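Local coordinates for lambda phage protein with carbohydrate-binding module (Shewanella oneidensis, PDB 2A5Z) that is of unknown function but adopts a jelly-roll fold with a carbohydrate-binding module, binds magnesium, and may recognise carbohydrate, at residues P132-V137 with I241-I246; T98-F103 with K231-T236; L108-P113 with R220-T225. All coordinates share one frame; numbering follows the deposited sequence.

Contact 1: P132-V137 with I241-I246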
ATOM      1  N   PRO C 132      23.030 -25.605  -9.968  1.00 17.94           N
ATOM      2  CA  PRO C 132      23.304 -24.935 -11.245  1.00 18.28           C
ATOM      3  C   PRO C 132      22.078 -24.261 -11.887  1.00 18.45           C
ATOM      4  O   PRO C 132      22.242 -23.409 -12.752  1.00 18.83           O
ATOM      5  CB  PRO C 132      23.844 -26.062 -12.141  1.00 18.23           C
ATOM      6  CG  PRO C 132      23.525 -27.337 -11.444  1.00 18.41           C
ATOM      7  CD  PRO C 132      23.446 -27.019  -9.987  1.00 18.29           C
ATOM      8  N   ALA C 133      20.878 -24.613 -11.432  1.00 18.49           N
ATOM      9  CA  ALA C 133      19.636 -24.034 -11.946  1.00 18.52           C
ATOM     10  C   ALA C 133      19.315 -22.652 -11.352  1.00 18.85           C
ATOM     11  O   ALA C 133      18.431 -21.942 -11.861  1.00 18.45           O
ATOM     12  CB  ALA C 133      18.479 -24.986 -11.711  1.00 18.47           C
ATOM     13  N   GLN C 134      20.030 -22.277 -10.287  1.00 18.83           N
ATOM     14  CA  GLN C 134      19.806 -20.993  -9.617  1.00 18.70           C
ATOM     15  C   GLN C 134      20.435 -19.812 -10.367  1.00 18.52           C
ATOM     16  O   GLN C 134      21.635 -19.814 -10.665  1.00 18.02           O
ATOM     17  CB  GLN C 134      20.310 -21.027  -8.170  1.00 18.71           C
ATOM     18  CG  GLN C 134      19.673 -22.090  -7.287  1.00 18.13           C
ATOM     19  CD  GLN C 134      20.540 -22.468  -6.090  1.00 16.70           C
ATOM     20  OE1 GLN C 134      21.707 -22.071  -5.992  1.00 16.58           O
ATOM     21  NE2 GLN C 134      19.973 -23.249  -5.175  1.00 16.04           N
ATOM     22  N   LEU C 135      19.602 -18.811 -10.663  1.00 18.59           N
ATOM     23  CA  LEU C 135      20.041 -17.549 -11.264  1.00 18.97           C
ATOM     24  C   LEU C 135      19.369 -16.388 -10.539  1.00 19.00           C
ATOM     25  O   LEU C 135      18.138 -16.281 -10.523  1.00 19.09           O
ATOM     26  CB  LEU C 135      19.730 -17.499 -12.776  1.00 19.38           C
ATOM     27  CG  LEU C 135      19.952 -16.186 -13.562  1.00 19.12           C
ATOM     28  CD1 LEU C 135      21.426 -15.781 -13.637  1.00 18.81           C
ATOM     29  CD2 LEU C 135      19.386 -16.289 -14.960  1.00 18.89           C
ATOM     30  N   THR C 136      20.189 -15.540  -9.932  1.00 18.59           N
ATOM     31  CA  THR C 136      19.724 -14.353  -9.231  1.00 18.91           C
ATOM     32  C   THR C 136      20.476 -13.124  -9.747  1.00 19.02           C
ATOM     33  O   THR C 136      21.657 -13.214 -10.086  1.00 18.81           O
ATOM     34  CB  THR C 136      19.927 -14.506  -7.699  1.00 18.88           C
ATOM     35  OG1 THR C 136      19.291 -15.712  -7.265  1.00 18.78           O
ATOM     36  CG2 THR C 136      19.326 -13.339  -6.935  1.00 18.10           C
ATOM     37  N   VAL C 137      19.776 -11.992  -9.831  1.00 19.36           N
ATOM     38  CA  VAL C 137      20.375 -10.723 -10.243  1.00 19.63           C
ATOM     39  C   VAL C 137      19.966  -9.597  -9.289  1.00 19.39           C
ATOM     40  O   VAL C 137      18.798  -9.476  -8.922  1.00 19.53           O
ATOM     41  CB  VAL C 137      19.968 -10.305 -11.691  1.00 19.96           C
ATOM     42  CG1 VAL C 137      20.741  -9.054 -12.125  1.00 19.95           C
ATOM     43  CG2 VAL C 137      20.231 -11.433 -12.678  1.00 20.74           C
ATOM     44  N   ILE C 241      13.737 -26.799  -5.555  1.00 19.07           N
ATOM     45  CA  ILE C 241      15.041 -26.156  -5.500  1.00 18.61           C
ATOM     46  C   ILE C 241      14.884 -24.800  -4.823  1.00 18.53           C
ATOM     47  O   ILE C 241      14.106 -23.961  -5.289  1.00 18.17           O
ATOM     48  CB  ILE C 241      15.663 -25.951  -6.906  1.00 18.55           C
ATOM     49  CG1 ILE C 241      15.818 -27.283  -7.636  1.00 18.14           C
ATOM     50  CG2 ILE C 241      17.010 -25.210  -6.798  1.00 17.98           C
ATOM     51  CD1 ILE C 241      16.283 -27.138  -9.080  1.00 18.45           C
ATOM     52  N   SER C 242      15.614 -24.598  -3.724  1.00 18.38           N
ATOM     53  CA  SER C 242      15.620 -23.307  -3.035  1.00 18.48           C
ATOM     54  C   SER C 242      16.322 -22.254  -3.882  1.00 18.07           C
ATOM     55  O   SER C 242      17.363 -22.529  -4.502  1.00 18.55           O
ATOM     56  CB  SER C 242      16.301 -23.403  -1.666  1.00 18.61           C
ATOM     57  OG  SER C 242      15.532 -24.161  -0.745  1.00 20.21           O
ATOM     58  N   LEU C 243      15.731 -21.065  -3.929  1.00 17.23           N
ATOM     59  CA  LEU C 243      16.355 -19.901  -4.565  1.00 16.58           C
ATOM     60  C   LEU C 243      16.828 -18.957  -3.463  1.00 16.38           C
ATOM     61  O   LEU C 243      16.867 -19.344  -2.294  1.00 16.26           O
ATOM     62  CB  LEU C 243      15.374 -19.220  -5.539  1.00 16.24           C
ATOM     63  CG  LEU C 243      14.769 -20.138  -6.625  1.00 15.33           C
ATOM     64  CD1 LEU C 243      13.926 -19.350  -7.617  1.00 13.56           C
ATOM     65  CD2 LEU C 243      15.840 -20.947  -7.360  1.00 15.89           C
ATOM     66  N   ILE C 244      17.180 -17.727  -3.812  1.00 16.49           N
ATOM     67  CA  ILE C 244      17.701 -16.805  -2.810  1.00 17.08           C
ATOM     68  C   ILE C 244      16.551 -16.140  -2.018  1.00 17.11           C
ATOM     69  O   ILE C 244      15.582 -15.667  -2.602  1.00 18.07           O
ATOM     70  CB  ILE C 244      18.736 -15.824  -3.453  1.00 17.09           C
ATOM     71  CG1 ILE C 244      20.050 -16.597  -3.728  1.00 17.12           C
ATOM     72  CG2 ILE C 244      18.961 -14.581  -2.585  1.00 17.20           C
ATOM     73  CD1 ILE C 244      21.181 -15.800  -4.391  1.00 17.49           C
ATOM     74  N   SER C 245      16.652 -16.154  -0.689  1.00 17.12           N
ATOM     75  CA  SER C 245      15.655 -15.532   0.188  1.00 16.62           C
ATOM     76  C   SER C 245      15.894 -14.036   0.289  1.00 16.60           C
ATOM     77  O   SER C 245      17.028 -13.588   0.204  1.00 17.04           O
ATOM     78  CB  SER C 245      15.703 -16.151   1.587  1.00 16.53           C
ATOM     79  OG  SER C 245      15.531 -17.557   1.528  1.00 16.66           O
ATOM     80  N   ILE C 246      14.829 -13.259   0.474  1.00 16.44           N
ATOM     81  CA  ILE C 246      14.972 -11.798   0.610  1.00 16.13           C
ATOM     82  C   ILE C 246      14.370 -11.267   1.921  1.00 15.89           C
ATOM     83  O   ILE C 246      13.234 -11.600   2.291  1.00 14.63           O
ATOM     84  CB  ILE C 246      14.478 -11.014  -0.649  1.00 16.16           C
ATOM     85  CG1 ILE C 246      14.748  -9.499  -0.504  1.00 16.17           C
ATOM     86  CG2 ILE C 246      13.007 -11.355  -0.981  1.00 16.63           C
ATOM     87  CD1 ILE C 246      14.756  -8.726  -1.820  1.00 16.72           C
TER
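I241 meets the 132-137 segment through two branches: CD1 lies 4.0 Å from A133 CB, while CG2 comes up beside the amide end of Q134. At S242 the backbone takes over from the side chain. Its O receives Q134 NE2 at 2.8 Å, a weak bond because the N-H points well off the line (124°). Q134 gets there by an extended chain beyond CG; A129 O is the stronger partner of its NE2, and S242 O adds the weak bond. L243 and Q134 run antiparallel alongside each other, L243 CD2 4.0 Å from Q134 CG. I244 then lays CD1 across T136, 3.4 Å from OG1 and 3.8 Å from CB. This threonine puts OG1 beside its backbone N and CG2 anti to it (chi1 -54°), and OG1 is bonded to T232 OG1, which in turn takes the backbone N of I244. The two segments run almost the same way, 15° apart, yet no backbone bond joins them: 134-137 belongs to one sheet, and 241-244 leads into strand 245-254 of another, a crossing from one sheet to the other that is consistent with the jelly-roll fold reported for this protein.

Contact 2: T98-F103 with K231-T236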
ATOM      1  N   THR C  98       7.692 -25.408 -13.456  1.00 21.36           N
ATOM      2  CA  THR C  98       7.767 -24.567 -14.652  1.00 21.07           C
ATOM      3  C   THR C  98       9.155 -23.949 -14.744  1.00 21.09           C
ATOM      4  O   THR C  98       9.619 -23.314 -13.796  1.00 21.28           O
ATOM      5  CB  THR C  98       6.704 -23.431 -14.636  1.00 21.17           C
ATOM      6  OG1 THR C  98       5.395 -23.991 -14.439  1.00 21.39           O
ATOM      7  CG2 THR C  98       6.722 -22.625 -15.940  1.00 20.19           C
ATOM      8  N   ALA C  99       9.810 -24.137 -15.889  1.00 21.18           N
ATOM      9  CA  ALA C  99      11.129 -23.564 -16.139  1.00 21.36           C
ATOM     10  C   ALA C  99      11.043 -22.045 -16.208  1.00 21.42           C
ATOM     11  O   ALA C  99      10.069 -21.486 -16.729  1.00 21.66           O
ATOM     12  CB  ALA C  99      11.726 -24.126 -17.427  1.00 21.74           C
ATOM     13  N   ASN C 100      12.065 -21.387 -15.671  1.00 20.74           N
ATOM     14  CA  ASN C 100      12.168 -19.920 -15.645  1.00 20.73           C
ATOM     15  C   ASN C 100      11.244 -19.200 -14.653  1.00 19.80           C
ATOM     16  O   ASN C 100      11.195 -17.965 -14.636  1.00 19.76           O
ATOM     17  CB  ASN C 100      12.071 -19.312 -17.054  1.00 20.99           C
ATOM     18  CG  ASN C 100      13.230 -19.717 -17.946  1.00 23.03           C
ATOM     19  OD1 ASN C 100      14.316 -20.057 -17.469  1.00 24.32           O
ATOM     20  ND2 ASN C 100      13.011 -19.663 -19.253  1.00 24.82           N
ATOM     21  N   ALA C 101      10.543 -19.966 -13.815  1.00 19.01           N
ATOM     22  CA  ALA C 101       9.754 -19.384 -12.721  1.00 18.25           C
ATOM     23  C   ALA C 101      10.656 -18.460 -11.909  1.00 18.01           C
ATOM     24  O   ALA C 101      11.833 -18.776 -11.669  1.00 16.78           O
ATOM     25  CB  ALA C 101       9.180 -20.471 -11.839  1.00 18.16           C
ATOM     26  N   SER C 102      10.116 -17.316 -11.501  1.00 17.75           N
ATOM     27  CA  SER C 102      10.926 -16.311 -10.822  1.00 17.88           C
ATOM     28  C   SER C 102      10.123 -15.462  -9.842  1.00 17.65           C
ATOM     29  O   SER C 102       8.897 -15.373  -9.935  1.00 17.59           O
ATOM     30  CB  SER C 102      11.608 -15.396 -11.844  1.00 18.01           C
ATOM     31  OG  SER C 102      10.660 -14.641 -12.585  1.00 18.54           O
ATOM     32  N   PHE C 103      10.835 -14.855  -8.899  1.00 17.12           N
ATOM     33  CA  PHE C 103      10.270 -13.785  -8.094  1.00 16.98           C
ATOM     34  C   PHE C 103      11.107 -12.533  -8.284  1.00 16.78           C
ATOM     35  O   PHE C 103      12.341 -12.580  -8.254  1.00 16.75           O
ATOM     36  CB  PHE C 103      10.170 -14.160  -6.614  1.00 16.84           C
ATOM     37  CG  PHE C 103       9.677 -13.033  -5.745  1.00 17.18           C
ATOM     38  CD1 PHE C 103       8.324 -12.711  -5.704  1.00 16.48           C
ATOM     39  CD2 PHE C 103      10.573 -12.277  -4.987  1.00 17.45           C
ATOM     40  CE1 PHE C 103       7.866 -11.652  -4.905  1.00 17.24           C
ATOM     41  CE2 PHE C 103      10.127 -11.221  -4.186  1.00 16.93           C
ATOM     42  CZ  PHE C 103       8.777 -10.910  -4.145  1.00 16.34           C
ATOM     43  N   LYS C 231      15.901 -10.127  -8.536  1.00 16.50           N
ATOM     44  CA  LYS C 231      15.178 -11.204  -9.193  1.00 16.41           C
ATOM     45  C   LYS C 231      15.895 -12.525  -8.951  1.00 16.62           C
ATOM     46  O   LYS C 231      17.096 -12.630  -9.182  1.00 16.88           O
ATOM     47  CB  LYS C 231      15.052 -10.941 -10.698  1.00 16.24           C
ATOM     48  CG  LYS C 231      14.145 -11.930 -11.430  1.00 16.68           C
ATOM     49  CD  LYS C 231      14.133 -11.674 -12.926  1.00 15.88           C
ATOM     50  CE  LYS C 231      13.251 -12.683 -13.626  1.00 16.67           C
ATOM     51  NZ  LYS C 231      13.464 -12.718 -15.095  1.00 17.19           N
ATOM     52  N   THR C 232      15.157 -13.528  -8.494  1.00 16.89           N
ATOM     53  CA  THR C 232      15.715 -14.867  -8.342  1.00 17.16           C
ATOM     54  C   THR C 232      14.857 -15.835  -9.144  1.00 17.74           C
ATOM     55  O   THR C 232      13.637 -15.685  -9.207  1.00 17.85           O
ATOM     56  CB  THR C 232      15.875 -15.275  -6.854  1.00 17.00           C
ATOM     57  OG1 THR C 232      16.796 -16.365  -6.743  1.00 15.98           O
ATOM     58  CG2 THR C 232      14.533 -15.646  -6.208  1.00 16.79           C
ATOM     59  N   GLN C 233      15.510 -16.813  -9.761  1.00 18.07           N
ATOM     60  CA  GLN C 233      14.908 -17.598 -10.833  1.00 18.85           C
ATOM     61  C   GLN C 233      15.460 -19.018 -10.877  1.00 19.28           C
ATOM     62  O   GLN C 233      16.632 -19.255 -10.550  1.00 18.85           O
ATOM     63  CB  GLN C 233      15.210 -16.929 -12.173  1.00 19.27           C
ATOM     64  CG  GLN C 233      14.418 -17.467 -13.363  1.00 19.33           C
ATOM     65  CD  GLN C 233      14.540 -16.569 -14.568  1.00 20.49           C
ATOM     66  OE1 GLN C 233      15.611 -16.030 -14.836  1.00 23.16           O
ATOM     67  NE2 GLN C 233      13.443 -16.386 -15.291  1.00 20.26           N
ATOM     68  N   CYS C 234      14.613 -19.953 -11.300  1.00 19.79           N
ATOM     69  CA  CYS C 234      15.046 -21.323 -11.558  1.00 20.39           C
ATOM     70  C   CYS C 234      15.013 -21.584 -13.058  1.00 20.93           C
ATOM     71  O   CYS C 234      13.983 -21.388 -13.696  1.00 21.42           O
ATOM     72  CB  CYS C 234      14.170 -22.327 -10.818  1.00 20.24           C
ATOM     73  SG  CYS C 234      14.773 -24.030 -10.978  1.00 19.62           S
ATOM     74  N   LYS C 235      16.144 -22.014 -13.611  1.00 21.24           N
ATOM     75  CA  LYS C 235      16.284 -22.222 -15.051  1.00 21.99           C
ATOM     76  C   LYS C 235      15.702 -23.545 -15.538  1.00 22.24           C
ATOM     77  O   LYS C 235      15.538 -23.738 -16.743  1.00 22.35           O
ATOM     78  CB  LYS C 235      17.750 -22.142 -15.464  1.00 22.13           C
ATOM     79  CG  LYS C 235      18.332 -20.734 -15.438  1.00 23.94           C
ATOM     80  CD  LYS C 235      19.729 -20.705 -16.049  1.00 26.79           C
ATOM     81  CE  LYS C 235      20.759 -21.280 -15.091  1.00 28.65           C
ATOM     82  NZ  LYS C 235      22.102 -21.356 -15.730  1.00 30.56           N
ATOM     83  N   THR C 236      15.411 -24.453 -14.609  1.00 22.52           N
ATOM     84  CA  THR C 236      14.887 -25.772 -14.960  1.00 22.80           C
ATOM     85  C   THR C 236      13.450 -25.969 -14.476  1.00 23.05           C
ATOM     86  O   THR C 236      12.918 -25.170 -13.685  1.00 23.04           O
ATOM     87  CB  THR C 236      15.769 -26.922 -14.412  1.00 22.85           C
ATOM     88  OG1 THR C 236      15.648 -26.988 -12.984  1.00 23.06           O
ATOM     89  CG2 THR C 236      17.237 -26.734 -14.812  1.00 22.69           C
TER
HETATM   90  O   HOH W   1      16.003 -21.795 -18.501  1.00 36.10           O
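Q233 and N100 share the one side-chain-to-backbone bond that crosses here: Q233 NE2 gives its N-H to N100 O at 2.8 Å, nearly straight (170°) and within its own amide plane. The glutamine reaches this carbonyl because CG stands anti to the backbone N (chi1 -168°) and the chain stays extended, which also brings CG to 3.4 Å from A101 O. Next to it runs an antiparallel ladder. F103 and T232 form a hydrogen-bonded pair, F103 N to T232 O at 2.9 Å and T232 N to F103 O at 3.0 Å. S102 and Q233 are a non-hydrogen-bonded pair, their side chains on the same face. C234 N to A101 O, 3.0 Å, continues the ladder; N100 N to C234 O is a weaker, bent bond. K231 lies stretched out beside S102, CE 3.4 Å from S102 OG; S102 OG bonds to T73 OG1 and to G144 O, and K231 NZ to G144 O and S142 O.

A type II turn from T98 to A101 sets up the far end, N100 taking its left-handed position. A water donates to both N100 OD1 and K235 O and ties the turn to segment 231-236. Strand 102-107 thus lies between 68-73 and 230-234, whose other edge pairs with 134-137, while the side chains of F103 and T232 touch I93 of strand 90-94.

Contact 3: L108-P113 with R220-T225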
ATOM      1  N   LEU C 108      10.258   0.170 -12.194  1.00 15.18           N
ATOM      2  CA  LEU C 108      10.476   0.502 -13.607  1.00 15.44           C
ATOM      3  C   LEU C 108      11.709   1.387 -13.791  1.00 15.91           C
ATOM      4  O   LEU C 108      11.993   2.254 -12.958  1.00 15.92           O
ATOM      5  CB  LEU C 108       9.246   1.216 -14.193  1.00 15.25           C
ATOM      6  CG  LEU C 108       7.948   0.412 -14.282  1.00 15.59           C
ATOM      7  CD1 LEU C 108       6.723   1.342 -14.368  1.00 15.26           C
ATOM      8  CD2 LEU C 108       7.972  -0.598 -15.439  1.00 15.15           C
HETATM    9  N   MSE C 109      12.421   1.184 -14.899  1.00 16.03           N
HETATM   10  CA  MSE C 109      13.642   1.951 -15.186  1.00 15.80           C
HETATM   11  C   MSE C 109      13.371   3.363 -15.702  1.00 16.92           C
HETATM   12  O   MSE C 109      14.194   4.268 -15.492  1.00 17.04           O
HETATM   13  CB  MSE C 109      14.548   1.172 -16.151  1.00 16.10           C
HETATM   14  CG  MSE C 109      14.911  -0.236 -15.619  1.00 16.19           C
HETATM   15 SE   MSE C 109      16.174  -1.159 -16.530  1.00 12.51          SE
HETATM   16  CE  MSE C 109      17.578  -0.099 -16.170  1.00 15.52           C
ATOM     17  N   ALA C 110      12.217   3.558 -16.347  1.00 16.77           N
ATOM     18  CA  ALA C 110      11.857   4.850 -16.958  1.00 17.35           C
ATOM     19  C   ALA C 110      11.914   6.024 -15.985  1.00 17.90           C
ATOM     20  O   ALA C 110      12.234   7.147 -16.371  1.00 17.72           O
ATOM     21  CB  ALA C 110      10.470   4.773 -17.604  1.00 16.87           C
ATOM     22  N   ILE C 111      11.607   5.746 -14.722  1.00 18.33           N
ATOM     23  CA  ILE C 111      11.571   6.777 -13.694  1.00 18.70           C
ATOM     24  C   ILE C 111      12.936   7.009 -13.041  1.00 18.55           C
ATOM     25  O   ILE C 111      13.098   7.922 -12.233  1.00 18.13           O
ATOM     26  CB  ILE C 111      10.486   6.467 -12.615  1.00 19.29           C
ATOM     27  CG1 ILE C 111      10.801   5.162 -11.881  1.00 18.97           C
ATOM     28  CG2 ILE C 111       9.080   6.441 -13.252  1.00 18.83           C
ATOM     29  CD1 ILE C 111      10.013   4.969 -10.594  1.00 18.41           C
ATOM     30  N   PHE C 112      13.910   6.165 -13.381  1.00 18.23           N
ATOM     31  CA  PHE C 112      15.270   6.310 -12.862  1.00 17.87           C
ATOM     32  C   PHE C 112      16.247   6.446 -14.039  1.00 17.54           C
ATOM     33  O   PHE C 112      16.982   5.512 -14.357  1.00 17.21           O
ATOM     34  CB  PHE C 112      15.660   5.127 -11.959  1.00 17.68           C
ATOM     35  CG  PHE C 112      14.772   4.953 -10.743  1.00 18.16           C
ATOM     36  CD1 PHE C 112      14.652   5.968  -9.792  1.00 18.10           C
ATOM     37  CD2 PHE C 112      14.068   3.766 -10.548  1.00 18.18           C
ATOM     38  CE1 PHE C 112      13.828   5.811  -8.671  1.00 18.69           C
ATOM     39  CE2 PHE C 112      13.255   3.594  -9.429  1.00 18.86           C
ATOM     40  CZ  PHE C 112      13.131   4.615  -8.488  1.00 18.35           C
ATOM     41  N   PRO C 113      16.245   7.613 -14.708  1.00 17.71           N
ATOM     42  CA  PRO C 113      17.213   7.794 -15.780  1.00 17.50           C
ATOM     43  C   PRO C 113      18.622   7.901 -15.173  1.00 17.76           C
ATOM     44  O   PRO C 113      18.752   8.077 -13.953  1.00 16.97           O
ATOM     45  CB  PRO C 113      16.771   9.108 -16.431  1.00 17.59           C
ATOM     46  CG  PRO C 113      16.070   9.843 -15.355  1.00 18.40           C
ATOM     47  CD  PRO C 113      15.401   8.805 -14.508  1.00 17.41           C
ATOM     48  N   ARG C 220      19.246  -1.642 -20.204  1.00 18.30           N
ATOM     49  CA  ARG C 220      18.149  -0.745 -19.893  1.00 18.56           C
ATOM     50  C   ARG C 220      17.029  -0.910 -20.907  1.00 18.78           C
ATOM     51  O   ARG C 220      17.278  -0.961 -22.101  1.00 18.97           O
ATOM     52  CB  ARG C 220      18.626   0.711 -19.870  1.00 18.45           C
ATOM     53  CG  ARG C 220      17.506   1.719 -19.605  1.00 18.45           C
ATOM     54  CD  ARG C 220      17.997   3.171 -19.602  1.00 18.72           C
ATOM     55  NE  ARG C 220      18.672   3.538 -18.351  1.00 18.96           N
ATOM     56  CZ  ARG C 220      18.054   3.950 -17.243  1.00 18.55           C
ATOM     57  NH1 ARG C 220      16.733   4.048 -17.191  1.00 16.98           N
ATOM     58  NH2 ARG C 220      18.765   4.267 -16.178  1.00 18.91           N
ATOM     59  N   ALA C 221      15.802  -1.016 -20.405  1.00 19.04           N
ATOM     60  CA  ALA C 221      14.595  -0.858 -21.212  1.00 19.20           C
ATOM     61  C   ALA C 221      13.634  -0.015 -20.397  1.00 19.32           C
ATOM     62  O   ALA C 221      13.243  -0.400 -19.283  1.00 19.65           O
ATOM     63  CB  ALA C 221      13.983  -2.205 -21.564  1.00 18.93           C
ATOM     64  N   ASP C 222      13.288   1.157 -20.931  1.00 19.08           N
ATOM     65  CA  ASP C 222      12.401   2.092 -20.242  1.00 18.59           C
ATOM     66  C   ASP C 222      10.921   1.796 -20.522  1.00 18.57           C
ATOM     67  O   ASP C 222      10.148   2.671 -20.931  1.00 17.89           O
ATOM     68  CB  ASP C 222      12.767   3.543 -20.585  1.00 18.88           C
ATOM     69  CG  ASP C 222      14.063   4.007 -19.898  1.00 19.27           C
ATOM     70  OD1 ASP C 222      14.563   3.319 -18.980  1.00 17.65           O
ATOM     71  OD2 ASP C 222      14.573   5.079 -20.277  1.00 19.82           O
ATOM     72  N   ASN C 223      10.543   0.550 -20.268  1.00 18.39           N
ATOM     73  CA  ASN C 223       9.168   0.080 -20.422  1.00 19.01           C
ATOM     74  C   ASN C 223       8.963  -1.119 -19.493  1.00 18.69           C
ATOM     75  O   ASN C 223       9.863  -1.460 -18.717  1.00 18.73           O
ATOM     76  CB  ASN C 223       8.862  -0.266 -21.892  1.00 18.73           C
ATOM     77  CG  ASN C 223       9.841  -1.274 -22.475  1.00 20.85           C
ATOM     78  OD1 ASN C 223      10.061  -2.341 -21.899  1.00 21.93           O
ATOM     79  ND2 ASN C 223      10.438  -0.940 -23.620  1.00 21.16           N
ATOM     80  N   ALA C 224       7.796  -1.755 -19.557  1.00 18.91           N
ATOM     81  CA  ALA C 224       7.475  -2.825 -18.611  1.00 19.21           C
ATOM     82  C   ALA C 224       7.993  -4.210 -19.013  1.00 19.21           C
ATOM     83  O   ALA C 224       7.634  -5.195 -18.380  1.00 19.90           O
ATOM     84  CB  ALA C 224       5.953  -2.859 -18.312  1.00 19.66           C
ATOM     85  N   THR C 225       8.834  -4.293 -20.049  1.00 18.91           N
ATOM     86  CA  THR C 225       9.551  -5.546 -20.360  1.00 18.83           C
ATOM     87  C   THR C 225      10.728  -5.761 -19.406  1.00 18.78           C
ATOM     88  O   THR C 225      11.284  -6.869 -19.320  1.00 18.99           O
ATOM     89  CB  THR C 225      10.092  -5.609 -21.823  1.00 18.84           C
ATOM     90  OG1 THR C 225      11.178  -4.684 -21.977  1.00 19.12           O
ATOM     91  CG2 THR C 225       8.998  -5.292 -22.828  1.00 18.58           C
TER
HETATM   92  O   HOH W   2      11.870  -0.825 -16.686  1.00 17.26           O
HETATM   93  O   HOH W   3      10.361   1.586 -17.393  1.00 19.43           O
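R220 and F112 meet in an uncommon grip: two nitrogens of one guanidinium hold a single backbone oxygen. NH2 reaches F112 O at 2.8 Å, in the carbonyl plane, and NH1 reaches the same atom at 3.2 Å from above that plane. NH1 also donates to M109 O at 3.1 Å, arriving 61° out of the carbonyl plane, and makes a salt bridge with D222 OD1 at 2.9 Å on the syn lone pair. These acceptors all lie close to the guanidinium plane. The group gets into place by a bend at chi3 (-78°) after an extended start, and the selenomethionine M109 lays its CE over the centre of one face, 4.2 Å above it.

M109 O is doubly used, since F112 N closes the type I turn M109-F112 onto it from the opposite face to R220 NH1. The arginine therefore clamps both ends of one turn. Its positive charge, balanced by D222 and, through NE, by D195, would be expected to polarise the two carbonyls. Along the rest of the interface the contact is softer. A110 CB sits 4.0 Å from D222 CB, and L108 touches A224 through CD2. Two waters lie between the backbones: the one accepting from M109 N can donate to N223 O, and the one on A110 N does so only weakly. N223 OD1, meanwhile, takes T225 N and T225 OG1 in an Asx turn.

Both segments are loops: 108-113 links strand 102-107 to 119-125, and 220-225 leads into 226-228, whose H227 and I228 meet L108 and M109. F112 stacks edge-to-face with F49 of strand 48-53, and the second subunit lays I81 against L108 and A110.

Overall arrangement
Going from the N terminus, the chain opens contact 2 at 98-103, then contact 3 at 108-113 and contact 1 at 132-137. Coming back, 220-225 closes contact 3 first, 231-236 closes contact 2, and 241-246 closes contact 1. Contact 3 is therefore nested within the loop of contact 2, while contact 1 crosses both. Contacts 1 and 2 touch, their centres about 8 Å apart, because strand 230-234 pairs with 134-137: V137 N bonds K231 O. Contact 3 stands apart, its centre about 24 Å from contact 1's and about 22 Å from contact 2's. It joins loops beyond the strands, whereas contact 2 pairs 102-107 with 230-234 and contact 1 packs the lead-in to 245-254 on that sheet.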